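Local coordinates for Anapc5 protein (Xenopus laevis, PDB 5BPZ) that serves as a subunit of the anaphase-promoting complex (APC/C), the cell-cycle ubiquitin ligase, in which its all-helical N-terminal domain is probably a scaffolding element, at residues 33-38 and 108-113; 64-69 and 128-133. All coordinates share one frame; numbering follows the deposited sequence.

Interaction 1: residues 33-38 and 108-113; sequences YKISVL and QFFDDL
Leu38 meets three side chains of the facing helix at once, with CB at Phe109, CD1 at Phe110, and Leu113 CD2 close to the whole branch. Its CB abuts the rim of the Phe109 ring, 3.7 Å from Phe109 CZ and near the plane of that ring, so Phe109 comes in edge-first against the backbone of 33-38. The leucine branches diverge from there: Leu38 CD1 reaches Phe110 CE1 at 3.8 Å, while Leu38 CD2 lies 3.8 Å from Leu113 CD2, and the leucine side chain crosses both partners at roughly a right angle. With CG anti to its own carbonyl carbon, the first torsion of Leu38 (chi1 -66°) puts CD1 against Phe110 while CD2 lies on Leu113. One turn earlier, Ile35 uses CG1 for Phe110, meeting CZ at 3.9 Å, the two side chains crossing at about a right angle.

This is the packing of two helices far apart in sequence, in the interior of an all-helical domain. The short segment axes approach to 11.8 Å and run at 43° to each other, a separation wide enough to be bridged by large apolar side chains, with no hydrogen bond across. Phe109 spans the gap with CG anti to its backbone N (chi1 167°), which brings CZ and CE2 to Leu38 CB. Cut back to an alanine, position 38 would probably keep CB against Phe109 and Leu113 CD2, but Phe110 CE1 would lose its CD1 neighbour and Leu113 the branch packed on it, opening a gap between the helices. Other helices close in on the same side chains: Met98 of helix 85-99 touches both Ile35 and Phe109, and Leu152 and Leu156 of helix 146-164 pack on Ile35. On the side of helix 129-142, Phe110 stacks with Tyr141.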
ATOM      1  N   TYR A  33       0.814   5.571   4.811  1.00 36.17           N
ATOM      2  CA  TYR A  33       1.741   5.551   3.672  1.00 35.20           C
ATOM      3  C   TYR A  33       2.229   4.110   3.417  1.00 37.54           C
ATOM      4  O   TYR A  33       2.280   3.671   2.261  1.00 35.60           O
ATOM      5  CB  TYR A  33       2.955   6.480   3.905  1.00 36.60           C
ATOM      6  CG  TYR A  33       4.082   6.224   2.928  1.00 37.61           C
ATOM      7  CD1 TYR A  33       4.003   6.668   1.610  1.00 38.22           C
ATOM      8  CD2 TYR A  33       5.201   5.485   3.302  1.00 38.97           C
ATOM      9  CE1 TYR A  33       5.014   6.394   0.695  1.00 37.48           C
ATOM     10  CE2 TYR A  33       6.218   5.200   2.390  1.00 39.64           C
ATOM     11  CZ  TYR A  33       6.126   5.672   1.091  1.00 42.29           C
ATOM     12  OH  TYR A  33       7.116   5.399   0.182  1.00 40.89           O
ATOM     13  N   LYS A  34       2.611   3.397   4.502  1.00 34.33           N
ATOM     14  CA  LYS A  34       3.112   2.017   4.447  1.00 34.25           C
ATOM     15  C   LYS A  34       2.036   1.078   3.899  1.00 37.03           C
ATOM     16  O   LYS A  34       2.365   0.189   3.123  1.00 36.06           O
ATOM     17  CB  LYS A  34       3.594   1.537   5.830  1.00 38.47           C
ATOM     18  CG  LYS A  34       4.792   2.304   6.389  1.00 51.24           C
ATOM     19  CD  LYS A  34       6.126   1.641   6.086  1.00 61.69           C
ATOM     20  CE  LYS A  34       7.171   1.931   7.142  1.00 74.45           C
ATOM     21  NZ  LYS A  34       7.594   3.356   7.153  1.00 88.95           N
ATOM     22  N   ILE A  35       0.752   1.315   4.266  1.00 34.18           N
ATOM     23  CA  ILE A  35      -0.428   0.566   3.795  1.00 33.67           C
ATOM     24  C   ILE A  35      -0.565   0.765   2.282  1.00 34.76           C
ATOM     25  O   ILE A  35      -0.764  -0.198   1.535  1.00 34.79           O
ATOM     26  CB  ILE A  35      -1.705   1.013   4.568  1.00 36.90           C
ATOM     27  CG1 ILE A  35      -1.657   0.526   6.042  1.00 38.36           C
ATOM     28  CG2 ILE A  35      -2.982   0.526   3.873  1.00 37.31           C
ATOM     29  CD1 ILE A  35      -2.725   1.218   7.014  1.00 39.15           C
ATOM     30  N   SER A  36      -0.400   2.014   1.841  1.00 29.31           N
ATOM     31  CA  SER A  36      -0.459   2.418   0.437  1.00 27.89           C
ATOM     32  C   SER A  36       0.640   1.735  -0.394  1.00 31.68           C
ATOM     33  O   SER A  36       0.406   1.347  -1.537  1.00 30.65           O
ATOM     34  CB  SER A  36      -0.384   3.936   0.347  1.00 28.86           C
ATOM     35  OG  SER A  36      -1.435   4.504   1.115  1.00 33.80           O
ATOM     36  N   VAL A  37       1.813   1.525   0.212  1.00 30.60           N
ATOM     37  CA  VAL A  37       2.935   0.813  -0.411  1.00 30.27           C
ATOM     38  C   VAL A  37       2.583  -0.686  -0.544  1.00 34.74           C
ATOM     39  O   VAL A  37       2.838  -1.283  -1.590  1.00 33.76           O
ATOM     40  CB  VAL A  37       4.274   1.075   0.316  1.00 34.04           C
ATOM     41  CG1 VAL A  37       5.389   0.198  -0.251  1.00 33.62           C
ATOM     42  CG2 VAL A  37       4.659   2.551   0.206  1.00 34.00           C
ATOM     43  N   LEU A  38       1.932  -1.258   0.484  1.00 31.83           N
ATOM     44  CA  LEU A  38       1.457  -2.645   0.462  1.00 32.23           C
ATOM     45  C   LEU A  38       0.426  -2.818  -0.650  1.00 35.85           C
ATOM     46  O   LEU A  38       0.512  -3.786  -1.391  1.00 36.85           O
ATOM     47  CB  LEU A  38       0.867  -3.067   1.825  1.00 33.32           C
ATOM     48  CG  LEU A  38       1.840  -3.155   3.006  1.00 38.96           C
ATOM     49  CD1 LEU A  38       1.082  -3.340   4.306  1.00 40.78           C
ATOM     50  CD2 LEU A  38       2.878  -4.295   2.820  1.00 39.93           C
ATOM     51  N   GLN A 108      -9.376  -6.851   6.379  1.00 64.70           N
ATOM     52  CA  GLN A 108      -9.539  -7.796   5.275  1.00 65.02           C
ATOM     53  C   GLN A 108      -8.404  -7.640   4.256  1.00 64.46           C
ATOM     54  O   GLN A 108      -7.995  -8.633   3.661  1.00 65.14           O
ATOM     55  CB  GLN A 108     -10.906  -7.618   4.603  1.00 68.63           C
ATOM     56  CG  GLN A 108     -11.312  -8.769   3.684  1.00 94.30           C
ATOM     57  CD  GLN A 108     -12.597  -8.493   2.942  1.00124.37           C
ATOM     58  OE1 GLN A 108     -13.067  -7.350   2.849  1.00121.06           O
ATOM     59  NE2 GLN A 108     -13.187  -9.539   2.381  1.00121.73           N
ATOM     60  N   PHE A 109      -7.898  -6.405   4.058  1.00 56.75           N
ATOM     61  CA  PHE A 109      -6.769  -6.158   3.152  1.00 51.05           C
ATOM     62  C   PHE A 109      -5.518  -6.864   3.690  1.00 54.96           C
ATOM     63  O   PHE A 109      -4.793  -7.493   2.919  1.00 52.00           O
ATOM     64  CB  PHE A 109      -6.502  -4.649   2.935  1.00 48.09           C
ATOM     65  CG  PHE A 109      -5.160  -4.371   2.276  1.00 45.34           C
ATOM     66  CD1 PHE A 109      -4.945  -4.681   0.937  1.00 46.53           C
ATOM     67  CD2 PHE A 109      -4.094  -3.872   3.017  1.00 45.71           C
ATOM     68  CE1 PHE A 109      -3.696  -4.473   0.345  1.00 44.77           C
ATOM     69  CE2 PHE A 109      -2.845  -3.658   2.421  1.00 45.66           C
ATOM     70  CZ  PHE A 109      -2.655  -3.963   1.089  1.00 42.79           C
ATOM     71  N   PHE A 110      -5.274  -6.745   5.010  1.00 54.79           N
ATOM     72  CA  PHE A 110      -4.141  -7.364   5.694  1.00 55.83           C
ATOM     73  C   PHE A 110      -4.199  -8.891   5.656  1.00 63.73           C
ATOM     74  O   PHE A 110      -3.160  -9.518   5.438  1.00 62.61           O
ATOM     75  CB  PHE A 110      -4.000  -6.831   7.132  1.00 59.01           C
ATOM     76  CG  PHE A 110      -3.224  -5.535   7.209  1.00 56.70           C
ATOM     77  CD1 PHE A 110      -1.834  -5.537   7.197  1.00 57.38           C
ATOM     78  CD2 PHE A 110      -3.882  -4.313   7.280  1.00 57.61           C
ATOM     79  CE1 PHE A 110      -1.115  -4.338   7.254  1.00 55.71           C
ATOM     80  CE2 PHE A 110      -3.163  -3.115   7.348  1.00 57.15           C
ATOM     81  CZ  PHE A 110      -1.786  -3.135   7.327  1.00 53.83           C
ATOM     82  N   ASP A 111      -5.411  -9.478   5.826  1.00 65.24           N
ATOM     83  CA  ASP A 111      -5.648 -10.930   5.782  1.00 69.49           C
ATOM     84  C   ASP A 111      -5.351 -11.473   4.379  1.00 71.72           C
ATOM     85  O   ASP A 111      -4.586 -12.429   4.241  1.00 72.05           O
ATOM     86  CB  ASP A 111      -7.107 -11.273   6.177  1.00 76.57           C
ATOM     87  CG  ASP A 111      -7.521 -11.012   7.621  1.00 92.79           C
ATOM     88  OD1 ASP A 111      -6.690 -10.491   8.398  1.00 93.13           O
ATOM     89  OD2 ASP A 111      -8.689 -11.300   7.963  1.00103.83           O
ATOM     90  N   ASP A 112      -5.948 -10.844   3.343  1.00 66.70           N
ATOM     91  CA  ASP A 112      -5.777 -11.207   1.932  1.00 65.37           C
ATOM     92  C   ASP A 112      -4.333 -11.053   1.456  1.00 63.23           C
ATOM     93  O   ASP A 112      -3.861 -11.890   0.689  1.00 63.10           O
ATOM     94  CB  ASP A 112      -6.737 -10.394   1.037  1.00 66.85           C
ATOM     95  CG  ASP A 112      -8.215 -10.735   1.191  1.00 83.17           C
ATOM     96  OD1 ASP A 112      -8.530 -11.771   1.821  1.00 87.72           O
ATOM     97  OD2 ASP A 112      -9.056  -9.969   0.673  1.00 90.86           O
ATOM     98  N   LEU A 113      -3.634  -9.999   1.921  1.00 56.27           N
ATOM     99  CA  LEU A 113      -2.234  -9.716   1.587  1.00 53.41           C
ATOM    100  C   LEU A 113      -1.301 -10.787   2.168  1.00 60.73           C
ATOM    101  O   LEU A 113      -0.340 -11.178   1.501  1.00 59.81           O
ATOM    102  CB  LEU A 113      -1.840  -8.322   2.099  1.00 50.72           C
ATOM    103  CG  LEU A 113      -0.466  -7.775   1.733  1.00 52.45           C
ATOM    104  CD1 LEU A 113      -0.425  -7.260   0.293  1.00 50.25           C
ATOM    105  CD2 LEU A 113      -0.086  -6.673   2.662  1.00 53.58           C
TER

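Interaction 2: residues 64-69 and 128-133; sequences PLLQGP and SVVGLF
Leu66 sits over a face of the Phe133 ring, its CG 4.0 Å from the ring centroid and 17° off the normal, a CH-pi contact made by the branching carbon. The CD2 methyl continues past the ring to the backbone of the other helix, where it lies 3.8 Å from Val130 CA and equally close to Phe133 CB and Val130 CG2. Along the same ring, Phe133 CE1 lies 3.7 Å from Leu66 O. More loosely, Val129 CG1 approaches Leu66 CD2 at 4.3 Å on the exposed margin.

Here the last turn of helix 52-67 meets the first residues of helix 129-142, end against beginning, at the surface of the helical domain. Gly68 is the first residue to leave helical geometry, and its N still bonds to Pro64 O, holding the final turn that carries Leu66. Phe133 has CG anti to its backbone N (chi1 -174°), which lays the ring's face under Leu66 CG, and its own N bonds to Val129 O. Further out, Leu63 of the same helix as Leu66 touches Val129 and Val130, while Val37 of helix 32-46 packs against Leu66.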
ATOM      1  N   PRO A  64      13.129   2.104  -3.390  1.00 46.49           N
ATOM      2  CA  PRO A  64      13.253   3.293  -2.509  1.00 45.88           C
ATOM      3  C   PRO A  64      11.987   3.705  -1.736  1.00 45.58           C
ATOM      4  O   PRO A  64      12.108   4.387  -0.725  1.00 46.38           O
ATOM      5  CB  PRO A  64      13.693   4.401  -3.474  1.00 48.98           C
ATOM      6  CG  PRO A  64      14.319   3.681  -4.616  1.00 54.76           C
ATOM      7  CD  PRO A  64      13.494   2.453  -4.780  1.00 48.42           C
ATOM      8  N   LEU A  65      10.787   3.308  -2.208  1.00 38.67           N
ATOM      9  CA  LEU A  65       9.506   3.595  -1.555  1.00 37.14           C
ATOM     10  C   LEU A  65       9.339   2.784  -0.257  1.00 43.61           C
ATOM     11  O   LEU A  65       8.677   3.238   0.676  1.00 42.49           O
ATOM     12  CB  LEU A  65       8.326   3.310  -2.494  1.00 34.88           C
ATOM     13  CG  LEU A  65       8.173   4.213  -3.725  1.00 39.75           C
ATOM     14  CD1 LEU A  65       7.016   3.745  -4.599  1.00 37.43           C
ATOM     15  CD2 LEU A  65       7.972   5.693  -3.336  1.00 41.30           C
ATOM     16  N   LEU A  66       9.942   1.587  -0.218  1.00 42.24           N
ATOM     17  CA  LEU A  66       9.896   0.654   0.903  1.00 44.02           C
ATOM     18  C   LEU A  66      10.899   1.063   1.978  1.00 51.92           C
ATOM     19  O   LEU A  66      10.681   0.817   3.165  1.00 52.07           O
ATOM     20  CB  LEU A  66      10.242  -0.755   0.386  1.00 44.63           C
ATOM     21  CG  LEU A  66       9.117  -1.623  -0.197  1.00 48.19           C
ATOM     22  CD1 LEU A  66       8.565  -1.068  -1.513  1.00 46.72           C
ATOM     23  CD2 LEU A  66       9.629  -3.007  -0.476  1.00 52.71           C
ATOM     24  N   GLN A  67      11.993   1.696   1.548  1.00 51.68           N
ATOM     25  CA  GLN A  67      13.115   2.121   2.381  1.00 55.44           C
ATOM     26  C   GLN A  67      13.070   3.593   2.829  1.00 60.36           C
ATOM     27  O   GLN A  67      13.656   3.934   3.857  1.00 63.34           O
ATOM     28  CB  GLN A  67      14.436   1.829   1.639  1.00 58.87           C
ATOM     29  CG  GLN A  67      14.644   0.346   1.324  1.00 75.56           C
ATOM     30  CD  GLN A  67      15.791   0.107   0.375  1.00 99.57           C
ATOM     31  OE1 GLN A  67      15.602  -0.064  -0.835  1.00 93.54           O
ATOM     32  NE2 GLN A  67      17.007   0.058   0.907  1.00 96.73           N
ATOM     33  N   GLY A  68      12.403   4.440   2.053  1.00 54.48           N
ATOM     34  CA  GLY A  68      12.339   5.876   2.296  1.00 54.96           C
ATOM     35  C   GLY A  68      11.383   6.349   3.376  1.00 57.68           C
ATOM     36  O   GLY A  68      10.711   5.536   4.021  1.00 56.90           O
ATOM     37  N   PRO A  69      11.307   7.683   3.598  1.00 53.33           N
ATOM     38  CA  PRO A  69      10.374   8.198   4.616  1.00 52.39           C
ATOM     39  C   PRO A  69       8.948   8.294   4.078  1.00 51.22           C
ATOM     40  O   PRO A  69       8.733   8.148   2.876  1.00 47.64           O
ATOM     41  CB  PRO A  69      10.951   9.570   4.979  1.00 56.97           C
ATOM     42  CG  PRO A  69      11.835   9.956   3.835  1.00 62.71           C
ATOM     43  CD  PRO A  69      12.018   8.780   2.907  1.00 56.32           C
ATOM     44  N   SER A 128      14.367 -11.125   0.498  1.00 78.32           N
ATOM     45  CA  SER A 128      14.058  -9.965  -0.352  1.00 75.87           C
ATOM     46  C   SER A 128      13.699  -8.722   0.441  1.00 72.96           C
ATOM     47  O   SER A 128      13.225  -8.831   1.567  1.00 69.55           O
ATOM     48  CB  SER A 128      12.905 -10.296  -1.294  1.00 79.23           C
ATOM     49  OG  SER A 128      13.308 -11.247  -2.265  1.00 94.66           O
ATOM     50  N   VAL A 129      13.905  -7.539  -0.162  1.00 68.47           N
ATOM     51  CA  VAL A 129      13.553  -6.252   0.443  1.00 66.03           C
ATOM     52  C   VAL A 129      12.013  -6.195   0.552  1.00 65.86           C
ATOM     53  O   VAL A 129      11.491  -5.783   1.595  1.00 63.89           O
ATOM     54  CB  VAL A 129      14.156  -5.044  -0.329  1.00 71.44           C
ATOM     55  CG1 VAL A 129      13.780  -3.716   0.326  1.00 69.97           C
ATOM     56  CG2 VAL A 129      15.672  -5.162  -0.446  1.00 74.77           C
ATOM     57  N   VAL A 130      11.301  -6.680  -0.504  1.00 60.64           N
ATOM     58  CA  VAL A 130       9.832  -6.756  -0.564  1.00 57.47           C
ATOM     59  C   VAL A 130       9.351  -7.771   0.474  1.00 58.06           C
ATOM     60  O   VAL A 130       8.464  -7.452   1.260  1.00 55.74           O
ATOM     61  CB  VAL A 130       9.295  -7.059  -1.998  1.00 62.16           C
ATOM     62  CG1 VAL A 130       7.793  -7.343  -1.991  1.00 60.55           C
ATOM     63  CG2 VAL A 130       9.616  -5.919  -2.956  1.00 62.51           C
ATOM     64  N   GLY A 131       9.975  -8.949   0.483  1.00 55.30           N
ATOM     65  CA  GLY A 131       9.692 -10.040   1.411  1.00 54.79           C
ATOM     66  C   GLY A 131       9.827  -9.638   2.863  1.00 56.14           C
ATOM     67  O   GLY A 131       8.927  -9.908   3.659  1.00 55.51           O
ATOM     68  N   LEU A 132      10.930  -8.947   3.202  1.00 52.69           N
ATOM     69  CA  LEU A 132      11.187  -8.442   4.552  1.00 52.57           C
ATOM     70  C   LEU A 132      10.204  -7.342   4.916  1.00 55.01           C
ATOM     71  O   LEU A 132       9.747  -7.297   6.060  1.00 55.98           O
ATOM     72  CB  LEU A 132      12.636  -7.964   4.727  1.00 54.25           C
ATOM     73  CG  LEU A 132      13.670  -9.064   4.924  1.00 61.37           C
ATOM     74  CD1 LEU A 132      15.041  -8.612   4.464  1.00 63.75           C
ATOM     75  CD2 LEU A 132      13.708  -9.547   6.375  1.00 64.09           C
ATOM     76  N   PHE A 133       9.833  -6.496   3.934  1.00 49.33           N
ATOM     77  CA  PHE A 133       8.857  -5.420   4.112  1.00 46.82           C
ATOM     78  C   PHE A 133       7.460  -5.990   4.389  1.00 48.68           C
ATOM     79  O   PHE A 133       6.775  -5.494   5.281  1.00 47.03           O
ATOM     80  CB  PHE A 133       8.839  -4.467   2.897  1.00 47.79           C
ATOM     81  CG  PHE A 133       7.954  -3.248   3.063  1.00 47.39           C
ATOM     82  CD1 PHE A 133       8.408  -2.127   3.747  1.00 50.00           C
ATOM     83  CD2 PHE A 133       6.661  -3.231   2.550  1.00 47.81           C
ATOM     84  CE1 PHE A 133       7.583  -1.011   3.921  1.00 49.21           C
ATOM     85  CE2 PHE A 133       5.836  -2.114   2.724  1.00 49.23           C
ATOM     86  CZ  PHE A 133       6.304  -1.012   3.406  1.00 47.25           C
TER

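In the fold
From the N terminus the chain runs through helix 32-46 into helix 52-67, and both are met by later parts of the chain. Interaction 1 closes the first long loop when helix 103-114 returns to 33-38; interaction 2 closes another when helix 129-142 reaches 64-69. Because the segments alternate along the chain, the loops cross, so two consecutive early helices are tied to two consecutive later ones. The contacts are also in direct touch, although their centres lie about 14 Å apart: Tyr33 OH probably hydrogen-bonds to Leu65 O, and Phe133 packs on Lys34 and Leu38. Helix 32-46 thus joins the buried contact to the surface one.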